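Local structure of Avidin/streptavidin (Shewanella denitrificans, 3SZI) at residues Q90-T95 and Q114-Q119. The protein probably binds biotin with high affinity, as a dimer of avidin-type eight-stranded beta-barrels. Sequence-based numbering, arbitrary orientation.
Sequences QGKIST and QDVFSQ
T95 sets its side chain against the edge of the F117 ring, OG1 lying near the ring plane 3.9 Å from CE1 and CG2 4.0 Å from the same carbon. The two residues sit on the last two strands, 91-101 and 111-120, an antiparallel hairpin of the avidin beta-barrel. I93, T95, D115 and F117 share one face of the sheet, and I93 pairs with F117 through two bonds, the straighter being F117 N to I93 O (2.8 Å, 163° at the hydrogen). At the next hydrogen-bonded pair, a chi1 of 73° tucks T95 OG1 between its own backbone N and carbonyl carbon and brings it 2.8 Å from D115 O. That oxygen also accepts T95 N, almost head-on, so one carbonyl is gripped twice by the same residue. D115 OD1 accepts from Q16 NE2, just past strand 12-15, and OD2 from W80 NE1, so the carboxylate links strand 111-120 to that residue and to strand 73-86. On the other face, K92 bends at chi3 and lays CE 3.6 Å from V116 CG1, an aliphatic contact short of the ammonium. A water 2.7 Å from S94 OG gives a hydrogen to T95 O at 2.9 Å; in the modelled one of its two conformers, Q114 NE2 donates to the same water.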
ATOM      1  N   GLN A  90     -13.408   4.759 -21.351  1.00 30.63           N
ATOM      2  CA  GLN A  90     -13.544   3.672 -20.393  1.00 28.46           C
ATOM      3  C   GLN A  90     -12.354   3.844 -19.466  1.00 25.96           C
ATOM      4  O   GLN A  90     -11.223   4.051 -19.926  1.00 25.99           O
ATOM      5  CB  GLN A  90     -13.454   2.313 -21.093  1.00 29.63           C
ATOM      6  CG  GLN A  90     -14.018   1.126 -20.325  1.00 32.63           C
ATOM      7  CD  GLN A  90     -12.959   0.136 -19.852  1.00 35.01           C
ATOM      8  OE1 GLN A  90     -12.728  -0.006 -18.645  1.00 35.97           O
ATOM      9  NE2 GLN A  90     -12.332  -0.577 -20.797  1.00 37.12           N
ATOM     10  N   GLY A  91     -12.617   3.802 -18.166  1.00 22.94           N
ATOM     11  CA  GLY A  91     -11.557   3.915 -17.166  1.00 18.80           C
ATOM     12  C   GLY A  91     -10.992   2.550 -16.812  1.00 15.93           C
ATOM     13  O   GLY A  91     -11.706   1.543 -16.773  1.00 15.75           O
ATOM     14  N   LYS A  92      -9.686   2.521 -16.592  1.00 14.06           N
ATOM     15  CA  LYS A  92      -8.975   1.310 -16.164  1.00 14.58           C
ATOM     16  C   LYS A  92      -7.994   1.739 -15.086  1.00 12.89           C
ATOM     17  O   LYS A  92      -7.571   2.895 -15.051  1.00 12.15           O
ATOM     18  CB  LYS A  92      -8.188   0.704 -17.347  1.00 15.18           C
ATOM     19  CG  LYS A  92      -9.045  -0.061 -18.376  1.00 18.41           C
ATOM     20  CD  LYS A  92      -8.254  -0.405 -19.641  1.00 19.17           C
ATOM     21  CE  LYS A  92      -7.365  -1.636 -19.499  1.00 21.23           C
ATOM     22  NZ  LYS A  92      -6.545  -1.886 -20.762  1.00 20.43           N
ATOM     23  N   ILE A  93      -7.647   0.824 -14.188  1.00 11.39           N
ATOM     24  CA  ILE A  93      -6.533   1.034 -13.265  1.00 11.50           C
ATOM     25  C   ILE A  93      -5.509  -0.057 -13.545  1.00 10.76           C
ATOM     26  O   ILE A  93      -5.824  -1.250 -13.465  1.00 12.28           O
ATOM     27  CB  ILE A  93      -6.970   0.991 -11.779  1.00 12.01           C
ATOM     28  CG1 ILE A  93      -8.053   2.039 -11.508  1.00 13.24           C
ATOM     29  CG2 ILE A  93      -5.752   1.202 -10.870  1.00 12.79           C
ATOM     30  CD1 ILE A  93      -8.641   1.990 -10.068  1.00 14.14           C
ATOM     31  N   SER A  94      -4.287   0.338 -13.850  1.00 10.31           N
ATOM     32  CA  SER A  94      -3.230  -0.614 -14.148  1.00 11.25           C
ATOM     33  C   SER A  94      -2.271  -0.618 -12.962  1.00 11.31           C
ATOM     34  O   SER A  94      -1.851   0.449 -12.517  1.00 11.72           O
ATOM     35  CB  SER A  94      -2.506  -0.159 -15.422  1.00 13.19           C
ATOM     36  OG  SER A  94      -1.498  -1.090 -15.791  1.00 13.30           O
ATOM     37  N   THR A  95      -1.988  -1.804 -12.413  1.00 11.11           N
ATOM     38  CA  THR A  95      -1.278  -1.901 -11.133  1.00 11.71           C
ATOM     39  C   THR A  95      -0.157  -2.924 -11.159  1.00 11.48           C
ATOM     40  O   THR A  95      -0.163  -3.874 -11.953  1.00 11.65           O
ATOM     41  CB  THR A  95      -2.222  -2.325  -9.956  1.00 12.72           C
ATOM     42  OG1 THR A  95      -2.576  -3.720 -10.053  1.00 12.63           O
ATOM     43  CG2 THR A  95      -3.469  -1.453  -9.895  1.00 11.37           C
ATOM     44  N   GLN A 114       1.007  -8.522 -11.431  1.00 16.64           N
ATOM     45  CA  GLN A 114       0.366  -7.414 -12.095  0.50 15.39           C
ATOM     46  C   GLN A 114      -1.125  -7.673 -12.255  1.00 15.83           C
ATOM     47  O   GLN A 114      -1.538  -8.758 -12.660  1.00 16.93           O
ATOM     48  CB  GLN A 114       1.022  -7.202 -13.439  0.50 15.40           C
ATOM     49  CG  GLN A 114       0.311  -6.228 -14.311  0.50 13.03           C
ATOM     50  CD  GLN A 114       0.826  -6.292 -15.724  0.50 14.22           C
ATOM     51  OE1 GLN A 114       1.273  -7.350 -16.186  0.50 17.46           O
ATOM     52  NE2 GLN A 114       0.786  -5.167 -16.417  0.50 13.76           N
ATOM     53  N   ASP A 115      -1.931  -6.660 -11.903  1.00 14.45           N
ATOM     54  CA  ASP A 115      -3.384  -6.713 -12.106  1.00 13.46           C
ATOM     55  C   ASP A 115      -3.797  -5.491 -12.914  1.00 13.05           C
ATOM     56  O   ASP A 115      -3.339  -4.393 -12.651  1.00 13.12           O
ATOM     57  CB  ASP A 115      -4.145  -6.608 -10.775  1.00 12.56           C
ATOM     58  CG  ASP A 115      -4.196  -7.914  -9.988  1.00 14.25           C
ATOM     59  OD1 ASP A 115      -3.849  -8.987 -10.519  1.00 16.56           O
ATOM     60  OD2 ASP A 115      -4.572  -7.845  -8.807  1.00 13.66           O
ATOM     61  N   VAL A 116      -4.677  -5.685 -13.879  1.00 12.52           N
ATOM     62  CA  VAL A 116      -5.313  -4.545 -14.555  1.00 11.98           C
ATOM     63  C   VAL A 116      -6.798  -4.631 -14.291  1.00 11.20           C
ATOM     64  O   VAL A 116      -7.378  -5.716 -14.372  1.00 10.99           O
ATOM     65  CB  VAL A 116      -5.025  -4.551 -16.056  1.00 12.29           C
ATOM     66  CG1 VAL A 116      -5.733  -3.353 -16.775  1.00 12.50           C
ATOM     67  CG2 VAL A 116      -3.514  -4.488 -16.268  1.00 13.52           C
ATOM     68  N   PHE A 117      -7.404  -3.488 -13.959  1.00 10.95           N
ATOM     69  CA  PHE A 117      -8.810  -3.443 -13.585  1.00 11.41           C
ATOM     70  C   PHE A 117      -9.589  -2.579 -14.565  1.00 11.95           C
ATOM     71  O   PHE A 117      -9.092  -1.523 -14.994  1.00 13.87           O
ATOM     72  CB  PHE A 117      -8.992  -2.795 -12.187  1.00 11.09           C
ATOM     73  CG  PHE A 117      -8.350  -3.553 -11.050  1.00 10.56           C
ATOM     74  CD1 PHE A 117      -6.984  -3.447 -10.788  1.00 12.10           C
ATOM     75  CD2 PHE A 117      -9.124  -4.351 -10.220  1.00 11.59           C
ATOM     76  CE1 PHE A 117      -6.408  -4.158  -9.701  1.00 11.43           C
ATOM     77  CE2 PHE A 117      -8.564  -5.032  -9.140  1.00 12.86           C
ATOM     78  CZ  PHE A 117      -7.211  -4.946  -8.894  1.00 11.50           C
ATOM     79  N   SER A 118     -10.804  -3.014 -14.900  1.00 12.55           N
ATOM     80  CA  SER A 118     -11.721  -2.210 -15.706  0.50 12.45           C
ATOM     81  C   SER A 118     -12.857  -1.684 -14.843  1.00 12.54           C
ATOM     82  O   SER A 118     -13.247  -2.317 -13.872  1.00 12.90           O
ATOM     83  CB  SER A 118     -12.323  -3.040 -16.845  0.50 13.55           C
ATOM     84  OG  SER A 118     -13.179  -2.243 -17.651  0.50 16.81           O
ATOM     85  N   GLN A 119     -13.406  -0.524 -15.205  1.00 13.71           N
ATOM     86  CA  GLN A 119     -14.524  -0.036 -14.395  0.50 15.59           C
ATOM     87  C   GLN A 119     -15.728  -0.969 -14.565  1.00 15.29           C
ATOM     88  O   GLN A 119     -15.936  -1.627 -15.598  1.00 16.25           O
ATOM     89  CB  GLN A 119     -14.884   1.467 -14.560  0.50 16.39           C
ATOM     90  CG  GLN A 119     -15.094   2.124 -13.152  0.50 18.04           C
ATOM     91  CD  GLN A 119     -16.113   3.269 -13.039  0.50 17.52           C
ATOM     92  OE1 GLN A 119     -15.753   4.449 -13.027  0.50 20.74           O
ATOM     93  NE2 GLN A 119     -17.378   2.914 -12.896  0.50 18.04           N
TER
HETATM   94  O   HOH W   1       0.095  -3.058 -14.721  1.00 17.90           O